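Local structure of SVS_variant_AS1 (Streptomyces sp. CWA1, 6TJA) at residues Arg269-Leu274 and Pro336-Pro341; Leu10-Cys15 and Thr331-Pro336; Asn245-Leu250 and Glu260-Ala265. The protein is an ancestral, engineered variant of a class I terpene cyclase, the spiroviolene synthase SVS, and probably cyclises a linear isoprenoid diphosphate with the help of magnesium ions. All coordinates share one frame; numbering follows the deposited sequence.

Contact 1: residues Arg269-Leu274 and Pro336-Pro341; sequences RDRILL and PSDSSP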
ATOM      1  N   ARG A 269       5.233  -0.621 -25.871  1.00 26.92           N
ATOM      2  CA  ARG A 269       4.819   0.639 -25.191  1.00 28.45           C
ATOM      3  C   ARG A 269       3.663   1.234 -25.995  1.00 27.13           C
ATOM      4  O   ARG A 269       2.630   1.604 -25.403  1.00 29.87           O
ATOM      5  CB  ARG A 269       6.041   1.562 -25.039  1.00 29.56           C
ATOM      6  CG  ARG A 269       5.764   2.955 -24.485  1.00 29.87           C
ATOM      7  CD  ARG A 269       5.367   3.878 -25.606  1.00 31.51           C
ATOM      8  NE  ARG A 269       5.169   5.267 -25.206  1.00 33.35           N
ATOM      9  CZ  ARG A 269       4.468   6.142 -25.911  1.00 31.20           C
ATOM     10  NH1 ARG A 269       3.890   5.774 -27.042  1.00 29.67           N
ATOM     11  NH2 ARG A 269       4.338   7.382 -25.479  1.00 34.82           N
ATOM     12  N   ASP A 270       3.814   1.250 -27.317  1.00 26.20           N
ATOM     13  CA  ASP A 270       2.792   1.760 -28.254  1.00 27.43           C
ATOM     14  C   ASP A 270       1.531   0.883 -28.173  1.00 28.74           C
ATOM     15  O   ASP A 270       0.424   1.425 -28.176  1.00 26.57           O
ATOM     16  CB  ASP A 270       3.372   1.833 -29.661  1.00 27.99           C
ATOM     17  CG  ASP A 270       4.328   2.989 -29.908  1.00 25.27           C
ATOM     18  OD1 ASP A 270       4.557   3.804 -28.990  1.00 25.71           O
ATOM     19  OD2 ASP A 270       4.854   3.039 -31.020  1.00 24.19           O
ATOM     20  N   ARG A 271       1.684  -0.430 -28.055  1.00 29.85           N
ATOM     21  CA  ARG A 271       0.524  -1.335 -27.915  1.00 30.90           C
ATOM     22  C   ARG A 271      -0.258  -0.921 -26.655  1.00 28.79           C
ATOM     23  O   ARG A 271      -1.491  -0.843 -26.722  1.00 27.34           O
ATOM     24  CB  ARG A 271       1.009  -2.787 -27.929  1.00 35.75           C
ATOM     25  CG  ARG A 271      -0.111  -3.765 -27.623  1.00 44.13           C
ATOM     26  CD  ARG A 271       0.290  -5.217 -27.500  1.00 43.66           C
ATOM     27  NE  ARG A 271       1.089  -5.727 -28.605  1.00 44.30           N
ATOM     28  CZ  ARG A 271       1.031  -6.979 -29.057  1.00 33.75           C
ATOM     29  NH1 ARG A 271       0.137  -7.813 -28.589  1.00 29.83           N
ATOM     30  NH2 ARG A 271       1.832  -7.377 -30.019  1.00 35.62           N
ATOM     31  N   ILE A 272       0.426  -0.633 -25.542  1.00 27.25           N
ATOM     32  CA  ILE A 272      -0.232  -0.281 -24.253  1.00 25.78           C
ATOM     33  C   ILE A 272      -0.925   1.082 -24.410  1.00 26.55           C
ATOM     34  O   ILE A 272      -2.067   1.212 -23.944  1.00 25.21           O
ATOM     35  CB  ILE A 272       0.758  -0.301 -23.078  1.00 25.33           C
ATOM     36  CG1 ILE A 272       1.340  -1.692 -22.853  1.00 25.54           C
ATOM     37  CG2 ILE A 272       0.098   0.210 -21.813  1.00 24.77           C
ATOM     38  CD1 ILE A 272       2.538  -1.708 -21.916  1.00 25.82           C
ATOM     39  N   LEU A 273      -0.304   2.055 -25.078  1.00 28.65           N
ATOM     40  CA  LEU A 273      -0.957   3.377 -25.276  1.00 28.66           C
ATOM     41  C   LEU A 273      -2.210   3.224 -26.149  1.00 29.21           C
ATOM     42  O   LEU A 273      -3.208   3.826 -25.815  1.00 26.04           O
ATOM     43  CB  LEU A 273       0.020   4.378 -25.885  1.00 29.53           C
ATOM     44  CG  LEU A 273      -0.548   5.784 -26.027  1.00 27.24           C
ATOM     45  CD1 LEU A 273      -1.154   6.267 -24.713  1.00 28.94           C
ATOM     46  CD2 LEU A 273       0.541   6.718 -26.486  1.00 29.26           C
ATOM     47  N   LEU A 274      -2.181   2.395 -27.186  1.00 32.39           N
ATOM     48  CA  LEU A 274      -3.376   2.109 -28.032  1.00 34.98           C
ATOM     49  C   LEU A 274      -4.512   1.490 -27.202  1.00 31.35           C
ATOM     50  O   LEU A 274      -5.676   1.884 -27.388  1.00 29.80           O
ATOM     51  CB  LEU A 274      -2.981   1.169 -29.171  1.00 40.73           C
ATOM     52  CG  LEU A 274      -3.071   1.771 -30.573  1.00 51.51           C
ATOM     53  CD1 LEU A 274      -2.421   3.147 -30.658  1.00 51.07           C
ATOM     54  CD2 LEU A 274      -2.429   0.829 -31.571  1.00 58.25           C
ATOM     55  N   PRO A 336       1.458   4.565 -34.367  1.00 40.39           N
ATOM     56  CA  PRO A 336       2.102   3.604 -33.465  1.00 39.17           C
ATOM     57  C   PRO A 336       2.974   2.608 -34.253  1.00 35.14           C
ATOM     58  O   PRO A 336       2.705   2.377 -35.388  1.00 38.79           O
ATOM     59  CB  PRO A 336       0.909   2.905 -32.782  1.00 37.10           C
ATOM     60  CG  PRO A 336      -0.172   2.960 -33.833  1.00 39.00           C
ATOM     61  CD  PRO A 336       0.012   4.310 -34.499  1.00 39.48           C
ATOM     62  N   SER A 337       4.007   2.059 -33.629  1.00 36.18           N
ATOM     63  CA  SER A 337       4.961   1.114 -34.259  1.00 39.15           C
ATOM     64  C   SER A 337       4.360  -0.300 -34.258  1.00 41.04           C
ATOM     65  O   SER A 337       4.883  -1.177 -34.923  1.00 41.15           O
ATOM     66  CB  SER A 337       6.270   1.169 -33.544  1.00 38.01           C
ATOM     67  OG  SER A 337       6.080   0.923 -32.153  1.00 40.11           O
ATOM     68  N   ASP A 338       3.270  -0.502 -33.527  1.00 43.75           N
ATOM     69  CA  ASP A 338       2.594  -1.812 -33.418  1.00 46.29           C
ATOM     70  C   ASP A 338       1.131  -1.514 -33.101  1.00 43.26           C
ATOM     71  O   ASP A 338       0.904  -0.725 -32.167  1.00 44.42           O
ATOM     72  CB  ASP A 338       3.294  -2.676 -32.358  1.00 48.34           C
ATOM     73  CG  ASP A 338       2.648  -4.028 -32.098  1.00 51.99           C
ATOM     74  OD1 ASP A 338       1.915  -4.493 -32.975  1.00 57.56           O
ATOM     75  OD2 ASP A 338       2.873  -4.597 -31.010  1.00 54.75           O
ATOM     76  N   SER A 339       0.211  -2.132 -33.803  1.00 42.00           N
ATOM     77  CA  SER A 339      -1.185  -1.875 -33.612  1.00 45.32           C
ATOM     78  C   SER A 339      -1.986  -3.027 -33.097  1.00 42.97           C
ATOM     79  O   SER A 339      -3.167  -2.951 -33.100  1.00 45.39           O
ATOM     80  CB  SER A 339      -1.793  -1.447 -34.929  1.00 50.77           C
ATOM     81  OG  SER A 339      -1.657  -0.078 -35.098  1.00 57.47           O
ATOM     82  N   SER A 340      -1.358  -4.089 -32.651  1.00 42.19           N
ATOM     83  CA  SER A 340      -2.112  -5.214 -32.144  1.00 42.43           C
ATOM     84  C   SER A 340      -2.985  -4.837 -30.991  1.00 43.05           C
ATOM     85  O   SER A 340      -2.565  -4.175 -30.106  1.00 41.76           O
ATOM     86  CB  SER A 340      -1.207  -6.322 -31.713  1.00 41.23           C
ATOM     87  OG  SER A 340      -0.288  -6.572 -32.715  1.00 47.69           O
ATOM     88  N   PRO A 341      -4.213  -5.301 -31.016  1.00 43.64           N
ATOM     89  CA  PRO A 341      -5.252  -5.074 -30.034  1.00 45.94           C
ATOM     90  C   PRO A 341      -5.373  -6.163 -28.960  1.00 45.32           C
ATOM     91  O   PRO A 341      -6.359  -6.224 -28.297  1.00 40.16           O
ATOM     92  CB  PRO A 341      -6.488  -5.072 -30.899  1.00 45.70           C
ATOM     93  CG  PRO A 341      -6.177  -6.079 -31.917  1.00 44.49           C
ATOM     94  CD  PRO A 341      -4.735  -5.973 -32.203  1.00 44.34           C
TER
HETATM   95  O   HOH W   1      -3.584  -2.827 -27.806  1.00 34.86           O
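The chain beyond helix 289-309 passes along the outside of helix 258-283, where Ser337 and Asp338 meet Asp270 and Arg271. Asp270 points its carboxylate at the loop. Its OD2 takes two bonds from Ser337, one from OG at 2.7 Å and one from the backbone N at 2.9 Å. The N-H approach is fairly straight (164°) and comes on the anti side of the carboxylate. The hydroxyl comes from above the carboxylate plane. The other oxygen, Asp270 OD1, forms a salt bridge with Arg269 NH1 at 2.8 Å. Arg269 in turn pairs with Asp227 on helix 211-231. The buried Asp270 therefore links the surface loop to the charged network between two helices of the all-helical class I terpene synthase fold. The next residue, Arg271, reaches the loop with CG anti to the backbone N (chi1 173°). It forms a salt bridge with Asp338 side-on, NE and NH2 both donating to the one oxygen OD2. Arg271 NH2 lies 3.1 Å from Asp338 OD2 and meets the syn lone pair of that oxygen. NE meets the same oxygen from above the carboxylate plane. The two flat groups are turned 68° apart, so this is not a coplanar two-oxygen pairing. Ser340 CB sits 3.5 Å above the guanidinium plane, over its centre. Ser340 OG also donates to Asp338 OD1, at 3.0 Å, which would help to fix the carboxylate's rotation. Arg271 NH1 is held by the carbonyl of Ser342. Between the backbones, a water donates to both Arg271 O and Ser340 O. Leu274 closes the apolar side: its CD2 packs against Pro336 CG at 3.8 Å and against Ser339 CA at 3.6 Å.

Contact 2: residues Leu10-Cys15 and Thr331-Pro336; sequences LPPIYC and TWAESP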
ATOM      1  N   LEU A  10      17.071   6.293 -32.064  1.00 96.64           N
ATOM      2  CA  LEU A  10      15.945   6.516 -31.113  1.00 90.20           C
ATOM      3  C   LEU A  10      14.721   6.998 -31.895  1.00 80.07           C
ATOM      4  O   LEU A  10      14.673   8.157 -32.311  1.00 70.85           O
ATOM      5  CB  LEU A  10      16.387   7.554 -30.064  1.00101.21           C
ATOM      6  CG  LEU A  10      17.094   8.820 -30.587  1.00107.78           C
ATOM      7  CD1 LEU A  10      16.756  10.047 -29.746  1.00102.60           C
ATOM      8  CD2 LEU A  10      18.610   8.649 -30.655  1.00104.47           C
ATOM      9  N   PRO A  11      13.676   6.162 -32.110  1.00 79.84           N
ATOM     10  CA  PRO A  11      12.504   6.602 -32.876  1.00 78.24           C
ATOM     11  C   PRO A  11      11.735   7.684 -32.112  1.00 68.32           C
ATOM     12  O   PRO A  11      11.786   7.724 -30.881  1.00 57.80           O
ATOM     13  CB  PRO A  11      11.690   5.306 -33.074  1.00 79.68           C
ATOM     14  CG  PRO A  11      12.087   4.417 -31.904  1.00 79.60           C
ATOM     15  CD  PRO A  11      13.519   4.798 -31.573  1.00 84.60           C
ATOM     16  N   PRO A  12      11.005   8.606 -32.787  1.00 63.82           N
ATOM     17  CA  PRO A  12      10.239   9.632 -32.078  1.00 62.26           C
ATOM     18  C   PRO A  12       9.056   8.965 -31.351  1.00 50.86           C
ATOM     19  O   PRO A  12       8.672   7.876 -31.725  1.00 50.24           O
ATOM     20  CB  PRO A  12       9.811  10.624 -33.176  1.00 62.48           C
ATOM     21  CG  PRO A  12       9.811   9.801 -34.455  1.00 66.34           C
ATOM     22  CD  PRO A  12      10.798   8.665 -34.241  1.00 68.93           C
ATOM     23  N   ILE A  13       8.550   9.608 -30.299  1.00 45.43           N
ATOM     24  CA  ILE A  13       7.499   9.064 -29.393  1.00 40.79           C
ATOM     25  C   ILE A  13       6.123   9.218 -30.056  1.00 38.19           C
ATOM     26  O   ILE A  13       5.832  10.346 -30.541  1.00 38.53           O
ATOM     27  CB  ILE A  13       7.558   9.790 -28.038  1.00 41.65           C
ATOM     28  CG1 ILE A  13       8.963   9.701 -27.438  1.00 41.87           C
ATOM     29  CG2 ILE A  13       6.490   9.255 -27.086  1.00 38.63           C
ATOM     30  CD1 ILE A  13       9.160  10.564 -26.207  1.00 42.22           C
ATOM     31  N   TYR A  14       5.324   8.137 -30.095  1.00 32.00           N
ATOM     32  CA  TYR A  14       3.867   8.150 -30.408  1.00 31.13           C
ATOM     33  C   TYR A  14       3.134   8.721 -29.185  1.00 28.84           C
ATOM     34  O   TYR A  14       3.175   8.106 -28.121  1.00 28.88           O
ATOM     35  CB  TYR A  14       3.339   6.747 -30.758  1.00 32.15           C
ATOM     36  CG  TYR A  14       1.889   6.733 -31.173  1.00 34.84           C
ATOM     37  CD1 TYR A  14       1.468   7.495 -32.249  1.00 36.43           C
ATOM     38  CD2 TYR A  14       0.917   6.023 -30.473  1.00 39.94           C
ATOM     39  CE1 TYR A  14       0.137   7.537 -32.638  1.00 41.07           C
ATOM     40  CE2 TYR A  14      -0.426   6.065 -30.844  1.00 41.27           C
ATOM     41  CZ  TYR A  14      -0.815   6.822 -31.938  1.00 42.31           C
ATOM     42  OH  TYR A  14      -2.117   6.909 -32.365  1.00 51.27           O
ATOM     43  N   CYS A  15       2.557   9.912 -29.279  1.00 28.79           N
ATOM     44  CA  CYS A  15       1.809  10.507 -28.142  1.00 30.35           C
ATOM     45  C   CYS A  15       0.797  11.532 -28.630  1.00 32.05           C
ATOM     46  O   CYS A  15       0.951  12.731 -28.369  1.00 33.74           O
ATOM     47  CB  CYS A  15       2.725  11.163 -27.123  1.00 28.89           C
ATOM     48  SG  CYS A  15       1.934  11.300 -25.497  1.00 30.66           S
ATOM     49  N   THR A 331       9.458  16.880 -32.511  1.00 54.60           N
ATOM     50  CA  THR A 331       8.860  15.918 -33.476  1.00 60.43           C
ATOM     51  C   THR A 331       8.233  14.756 -32.688  1.00 49.55           C
ATOM     52  O   THR A 331       8.874  14.220 -31.776  1.00 45.90           O
ATOM     53  CB  THR A 331       9.888  15.459 -34.522  1.00 69.10           C
ATOM     54  OG1 THR A 331      11.041  14.946 -33.849  1.00 69.23           O
ATOM     55  CG2 THR A 331      10.296  16.573 -35.465  1.00 72.83           C
ATOM     56  N   TRP A 332       7.010  14.395 -33.049  1.00 46.61           N
ATOM     57  CA  TRP A 332       6.292  13.189 -32.571  1.00 45.66           C
ATOM     58  C   TRP A 332       6.027  12.227 -33.729  1.00 46.42           C
ATOM     59  O   TRP A 332       5.792  12.724 -34.836  1.00 42.69           O
ATOM     60  CB  TRP A 332       4.981  13.612 -31.929  1.00 43.13           C
ATOM     61  CG  TRP A 332       5.206  14.619 -30.855  1.00 41.43           C
ATOM     62  CD1 TRP A 332       5.223  15.972 -31.010  1.00 39.46           C
ATOM     63  CD2 TRP A 332       5.473  14.352 -29.467  1.00 37.27           C
ATOM     64  NE1 TRP A 332       5.485  16.565 -29.809  1.00 43.34           N
ATOM     65  CE2 TRP A 332       5.633  15.606 -28.842  1.00 37.72           C
ATOM     66  CE3 TRP A 332       5.558  13.193 -28.688  1.00 34.26           C
ATOM     67  CZ2 TRP A 332       5.889  15.729 -27.475  1.00 37.35           C
ATOM     68  CZ3 TRP A 332       5.828  13.315 -27.343  1.00 33.74           C
ATOM     69  CH2 TRP A 332       5.989  14.565 -26.742  1.00 34.50           C
ATOM     70  N   ALA A 333       5.992  10.917 -33.436  1.00 46.15           N
ATOM     71  CA  ALA A 333       5.519   9.850 -34.351  1.00 44.83           C
ATOM     72  C   ALA A 333       4.030  10.066 -34.592  1.00 44.06           C
ATOM     73  O   ALA A 333       3.314  10.275 -33.605  1.00 46.42           O
ATOM     74  CB  ALA A 333       5.769   8.472 -33.778  1.00 41.71           C
ATOM     75  N   GLU A 334       3.596   9.947 -35.843  1.00 44.75           N
ATOM     76  CA  GLU A 334       2.193  10.144 -36.267  1.00 51.93           C
ATOM     77  C   GLU A 334       1.413   8.833 -36.093  1.00 47.74           C
ATOM     78  O   GLU A 334       0.194   8.904 -35.825  1.00 49.33           O
ATOM     79  CB  GLU A 334       2.194  10.654 -37.710  1.00 60.07           C
ATOM     80  CG  GLU A 334       0.818  10.979 -38.249  1.00 66.02           C
ATOM     81  CD  GLU A 334       0.860  11.471 -39.684  1.00 76.76           C
ATOM     82  OE1 GLU A 334       1.948  11.942 -40.112  1.00 76.54           O
ATOM     83  OE2 GLU A 334      -0.185  11.373 -40.373  1.00 79.22           O
ATOM     84  N   SER A 335       2.080   7.685 -36.219  1.00 43.62           N
ATOM     85  CA  SER A 335       1.474   6.327 -36.108  1.00 42.01           C
ATOM     86  C   SER A 335       2.160   5.536 -35.003  1.00 38.46           C
ATOM     87  O   SER A 335       3.346   5.746 -34.741  1.00 35.33           O
ATOM     88  CB  SER A 335       1.594   5.569 -37.411  1.00 45.65           C
ATOM     89  OG  SER A 335       1.271   6.389 -38.521  1.00 51.82           O
ATOM     90  N   PRO A 336       1.458   4.565 -34.367  1.00 40.39           N
ATOM     91  CA  PRO A 336       2.102   3.604 -33.465  1.00 39.17           C
ATOM     92  C   PRO A 336       2.974   2.608 -34.253  1.00 35.14           C
ATOM     93  O   PRO A 336       2.705   2.377 -35.388  1.00 38.79           O
ATOM     94  CB  PRO A 336       0.909   2.905 -32.782  1.00 37.10           C
ATOM     95  CG  PRO A 336      -0.172   2.960 -33.833  1.00 39.00           C
ATOM     96  CD  PRO A 336       0.012   4.310 -34.499  1.00 39.48           C
TER
HETATM   97  O   HOH W   2       2.273  11.460 -31.377  1.00 37.20           O
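Pro12 makes the first touch, lying over the Trp332-Ala333 backbone, with its O 3.6 Å from Ala333 CB. Ile13 follows with the direct hydrogen bond of this contact. Ala333 N donates to Ile13 O at 3.0 Å, from well above the carbonyl plane. The same Ile13 O lies at the edge of the Trp332 indole, 3.4 Å from CE3. The Ile13 side chain runs beside the indole, pointing the same way, and its CB packs on CZ3.

Tyr14 carries the largest part of the contact. With CG anti to the backbone N (chi1 -176°), its ring extends alongside Pro336. Pro336 CD lies over the ring face, 3.9 Å from the centroid and 20° off the normal, a CH-pi contact. Ala333 O and Glu334 O approach the ring edge. Leu274 of helix 258-283 also touches this ring. With an alanine in place of Tyr14, Pro336 CD would probably be left without its aromatic face, and a gap would open beside Leu274 where the ring had been.

Cys15 ends the segment. Its CB packs on Trp332 CZ3 at 3.8 Å. A water joins the two backbones, accepting from Cys15 N and donating to Ala333 O at 2.7 Å. Trp332 also forms a cation-pi pair with Arg303, whose NH1 binds Cys15 O.

The arrangement is a pairing of the N-terminal loop with the loop after helix 289-309, without regular strand structure, laid across the outside of helices 258-283 and 289-309 in an all-helical terpene synthase fold.

Contact 3: residues Asn245-Leu250 and Glu260-Ala265; sequences NIYSVL and EAVEEA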
ATOM      1  N   ASN A 245      16.028  -1.973 -16.644  1.00 27.25           N
ATOM      2  CA  ASN A 245      15.206  -1.111 -17.531  1.00 29.72           C
ATOM      3  C   ASN A 245      14.698  -2.045 -18.632  1.00 27.80           C
ATOM      4  O   ASN A 245      15.230  -3.167 -18.737  1.00 29.40           O
ATOM      5  CB  ASN A 245      15.986   0.114 -18.033  1.00 28.06           C
ATOM      6  CG  ASN A 245      17.211  -0.259 -18.850  1.00 29.21           C
ATOM      7  OD1 ASN A 245      17.097  -0.837 -19.927  1.00 29.41           O
ATOM      8  ND2 ASN A 245      18.391   0.030 -18.335  1.00 30.18           N
ATOM      9  N   ILE A 246      13.723  -1.613 -19.419  1.00 28.97           N
ATOM     10  CA  ILE A 246      13.053  -2.476 -20.442  1.00 29.36           C
ATOM     11  C   ILE A 246      14.100  -3.032 -21.413  1.00 28.85           C
ATOM     12  O   ILE A 246      14.018  -4.236 -21.796  1.00 27.65           O
ATOM     13  CB  ILE A 246      11.939  -1.690 -21.160  1.00 29.59           C
ATOM     14  CG1 ILE A 246      11.137  -2.610 -22.079  1.00 31.32           C
ATOM     15  CG2 ILE A 246      12.491  -0.471 -21.894  1.00 29.07           C
ATOM     16  CD1 ILE A 246      10.468  -3.764 -21.357  1.00 31.56           C
ATOM     17  N   TYR A 247      15.076  -2.202 -21.765  1.00 28.94           N
ATOM     18  CA  TYR A 247      16.129  -2.549 -22.757  1.00 30.46           C
ATOM     19  C   TYR A 247      16.982  -3.703 -22.219  1.00 27.67           C
ATOM     20  O   TYR A 247      17.078  -4.709 -22.920  1.00 27.41           O
ATOM     21  CB  TYR A 247      16.923  -1.305 -23.145  1.00 28.89           C
ATOM     22  CG  TYR A 247      16.028  -0.174 -23.567  1.00 30.00           C
ATOM     23  CD1 TYR A 247      15.288  -0.235 -24.732  1.00 32.01           C
ATOM     24  CD2 TYR A 247      15.825   0.901 -22.738  1.00 27.69           C
ATOM     25  CE1 TYR A 247      14.458   0.806 -25.108  1.00 30.16           C
ATOM     26  CE2 TYR A 247      14.980   1.928 -23.081  1.00 27.35           C
ATOM     27  CZ  TYR A 247      14.312   1.899 -24.277  1.00 28.06           C
ATOM     28  OH  TYR A 247      13.450   2.924 -24.571  1.00 31.45           O
ATOM     29  N   SER A 248      17.510  -3.608 -21.002  1.00 28.55           N
ATOM     30  CA  SER A 248      18.366  -4.677 -20.416  1.00 31.36           C
ATOM     31  C   SER A 248      17.532  -5.949 -20.275  1.00 32.75           C
ATOM     32  O   SER A 248      18.111  -7.027 -20.413  1.00 31.63           O
ATOM     33  CB  SER A 248      18.971  -4.310 -19.076  1.00 34.75           C
ATOM     34  OG  SER A 248      19.557  -3.021 -19.082  1.00 39.93           O
ATOM     35  N   VAL A 249      16.230  -5.818 -19.969  1.00 29.58           N
ATOM     36  CA  VAL A 249      15.340  -6.991 -19.753  1.00 28.59           C
ATOM     37  C   VAL A 249      15.195  -7.747 -21.078  1.00 27.43           C
ATOM     38  O   VAL A 249      15.368  -8.972 -21.066  1.00 26.68           O
ATOM     39  CB  VAL A 249      13.968  -6.613 -19.152  1.00 29.79           C
ATOM     40  CG1 VAL A 249      12.996  -7.781 -19.244  1.00 29.13           C
ATOM     41  CG2 VAL A 249      14.061  -6.120 -17.712  1.00 26.42           C
ATOM     42  N   LEU A 250      14.878  -7.060 -22.172  1.00 28.23           N
ATOM     43  CA  LEU A 250      14.702  -7.702 -23.502  1.00 29.19           C
ATOM     44  C   LEU A 250      16.044  -8.251 -24.011  1.00 33.26           C
ATOM     45  O   LEU A 250      16.046  -9.370 -24.575  1.00 33.57           O
ATOM     46  CB  LEU A 250      14.091  -6.709 -24.487  1.00 28.69           C
ATOM     47  CG  LEU A 250      12.697  -6.211 -24.106  1.00 28.27           C
ATOM     48  CD1 LEU A 250      12.296  -5.059 -24.999  1.00 29.93           C
ATOM     49  CD2 LEU A 250      11.659  -7.320 -24.194  1.00 28.64           C
ATOM     50  N   GLU A 260      17.612  -4.000 -31.462  1.00 36.78           N
ATOM     51  CA  GLU A 260      16.374  -4.839 -31.513  1.00 36.83           C
ATOM     52  C   GLU A 260      15.513  -4.576 -30.258  1.00 34.78           C
ATOM     53  O   GLU A 260      14.303  -4.381 -30.402  1.00 34.12           O
ATOM     54  CB  GLU A 260      16.728  -6.325 -31.660  1.00 40.55           C
ATOM     55  CG  GLU A 260      17.365  -6.697 -33.007  1.00 40.41           C
ATOM     56  CD  GLU A 260      18.112  -8.033 -33.029  1.00 41.94           C
ATOM     57  OE1 GLU A 260      18.225  -8.664 -31.966  1.00 40.77           O
ATOM     58  OE2 GLU A 260      18.596  -8.438 -34.118  1.00 45.30           O
ATOM     59  N   ALA A 261      16.111  -4.523 -29.069  1.00 33.00           N
ATOM     60  CA  ALA A 261      15.409  -4.224 -27.798  1.00 36.59           C
ATOM     61  C   ALA A 261      14.753  -2.836 -27.884  1.00 35.00           C
ATOM     62  O   ALA A 261      13.578  -2.733 -27.482  1.00 38.89           O
ATOM     63  CB  ALA A 261      16.337  -4.342 -26.606  1.00 34.19           C
ATOM     64  N   VAL A 262      15.440  -1.818 -28.402  1.00 33.87           N
ATOM     65  CA  VAL A 262      14.861  -0.436 -28.506  1.00 35.52           C
ATOM     66  C   VAL A 262      13.572  -0.499 -29.351  1.00 34.83           C
ATOM     67  O   VAL A 262      12.565   0.151 -28.971  1.00 31.78           O
ATOM     68  CB  VAL A 262      15.873   0.589 -29.067  1.00 35.93           C
ATOM     69  CG1 VAL A 262      15.205   1.895 -29.518  1.00 36.60           C
ATOM     70  CG2 VAL A 262      16.985   0.878 -28.073  1.00 32.74           C
ATOM     71  N   GLU A 263      13.605  -1.244 -30.458  1.00 34.67           N
ATOM     72  CA  GLU A 263      12.460  -1.432 -31.388  1.00 35.92           C
ATOM     73  C   GLU A 263      11.359  -2.263 -30.717  1.00 31.21           C
ATOM     74  O   GLU A 263      10.196  -1.875 -30.828  1.00 28.91           O
ATOM     75  CB  GLU A 263      12.954  -2.068 -32.682  1.00 40.21           C
ATOM     76  CG  GLU A 263      13.691  -1.047 -33.537  1.00 52.62           C
ATOM     77  CD  GLU A 263      14.242  -1.568 -34.848  1.00 62.38           C
ATOM     78  OE1 GLU A 263      13.614  -2.507 -35.416  1.00 68.39           O
ATOM     79  OE2 GLU A 263      15.299  -1.038 -35.302  1.00 64.15           O
ATOM     80  N   GLU A 264      11.704  -3.394 -30.099  1.00 27.45           N
ATOM     81  CA  GLU A 264      10.731  -4.214 -29.348  1.00 29.15           C
ATOM     82  C   GLU A 264      10.067  -3.350 -28.264  1.00 28.10           C
ATOM     83  O   GLU A 264       8.831  -3.427 -28.093  1.00 30.50           O
ATOM     84  CB  GLU A 264      11.405  -5.451 -28.758  1.00 32.83           C
ATOM     85  CG  GLU A 264      10.412  -6.400 -28.089  1.00 38.52           C
ATOM     86  CD  GLU A 264       9.292  -6.917 -28.993  1.00 44.99           C
ATOM     87  OE1 GLU A 264       9.431  -6.811 -30.236  1.00 40.26           O
ATOM     88  OE2 GLU A 264       8.285  -7.441 -28.456  1.00 47.84           O
ATOM     89  N   ALA A 265      10.841  -2.550 -27.549  1.00 26.43           N
ATOM     90  CA  ALA A 265      10.319  -1.748 -26.420  1.00 29.59           C
ATOM     91  C   ALA A 265       9.290  -0.739 -26.938  1.00 29.69           C
ATOM     92  O   ALA A 265       8.249  -0.557 -26.263  1.00 25.61           O
ATOM     93  CB  ALA A 265      11.433  -1.070 -25.665  1.00 28.37           C
TER
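Tyr247 and Leu250 make the main contacts with Ala261, Val262, Glu264 and Ala265. The edge of the Tyr247 ring meets the backbone of the facing helix: CE1 lies 3.6 Å from Val262 CA, near the ring plane. The same CE1 is 3.6 Å from Ala265 CB. Val262 CG2 packs against the same atom, the two side chains meeting at a slant. Leu250 fills the other end. Its CB meets Ala261 CB at 3.9 Å, and CD1 reaches Ala261 O at 3.6 Å. CD1 also touches the aliphatic CG of Glu264, the two side chains crossing at about a right angle. The small Ala261 and Ala265, one turn apart, let the axes of 246-250 and 260-265 approach to 8.7 Å.

Ile246 stands behind this layer. Its CG1 packs on Ala265 CB, while CG2 lies 3.6 Å above the centre of the Tyr247 ring and so backs one face of it. The helix start is fixed by Asn245 at the N-cap, whose OD1 accepts from Ser248 N at 3.0 Å. Asp229 of helix 211-231 accepts from Ile246 N, and Arg230 touches Tyr247.

The pair consists of two consecutive helices joined by a short loop, in the all-helical class I terpene synthase fold; the axes of these segments are 115° apart. It packs beside the end of helix 211-231, whose sequence there matches the start of the family's NDxxSxxxE metal-binding motif.

How the contacts relate
From the N terminus, residues 10-15 come first. Contact 2 joins them to 331-336, closing a loop of 315 residues. Contact 3 falls within that long span and closes only a short turn between helices 246-254 and 258-283. Contact 1 starts further along helix 258-283 and ends at 336-341, just past contact 2, so contacts 1 and 2 cross and share Pro336. They also touch directly: Arg269 NH1 probably bonds to Tyr14 O at 2.7 Å. Contact 3 reaches contact 2 through Val262 packing on Pro11. Helix 258-283 is thus touched by the N-terminal loop, by the loop after helix 289-309 and by helix 246-254.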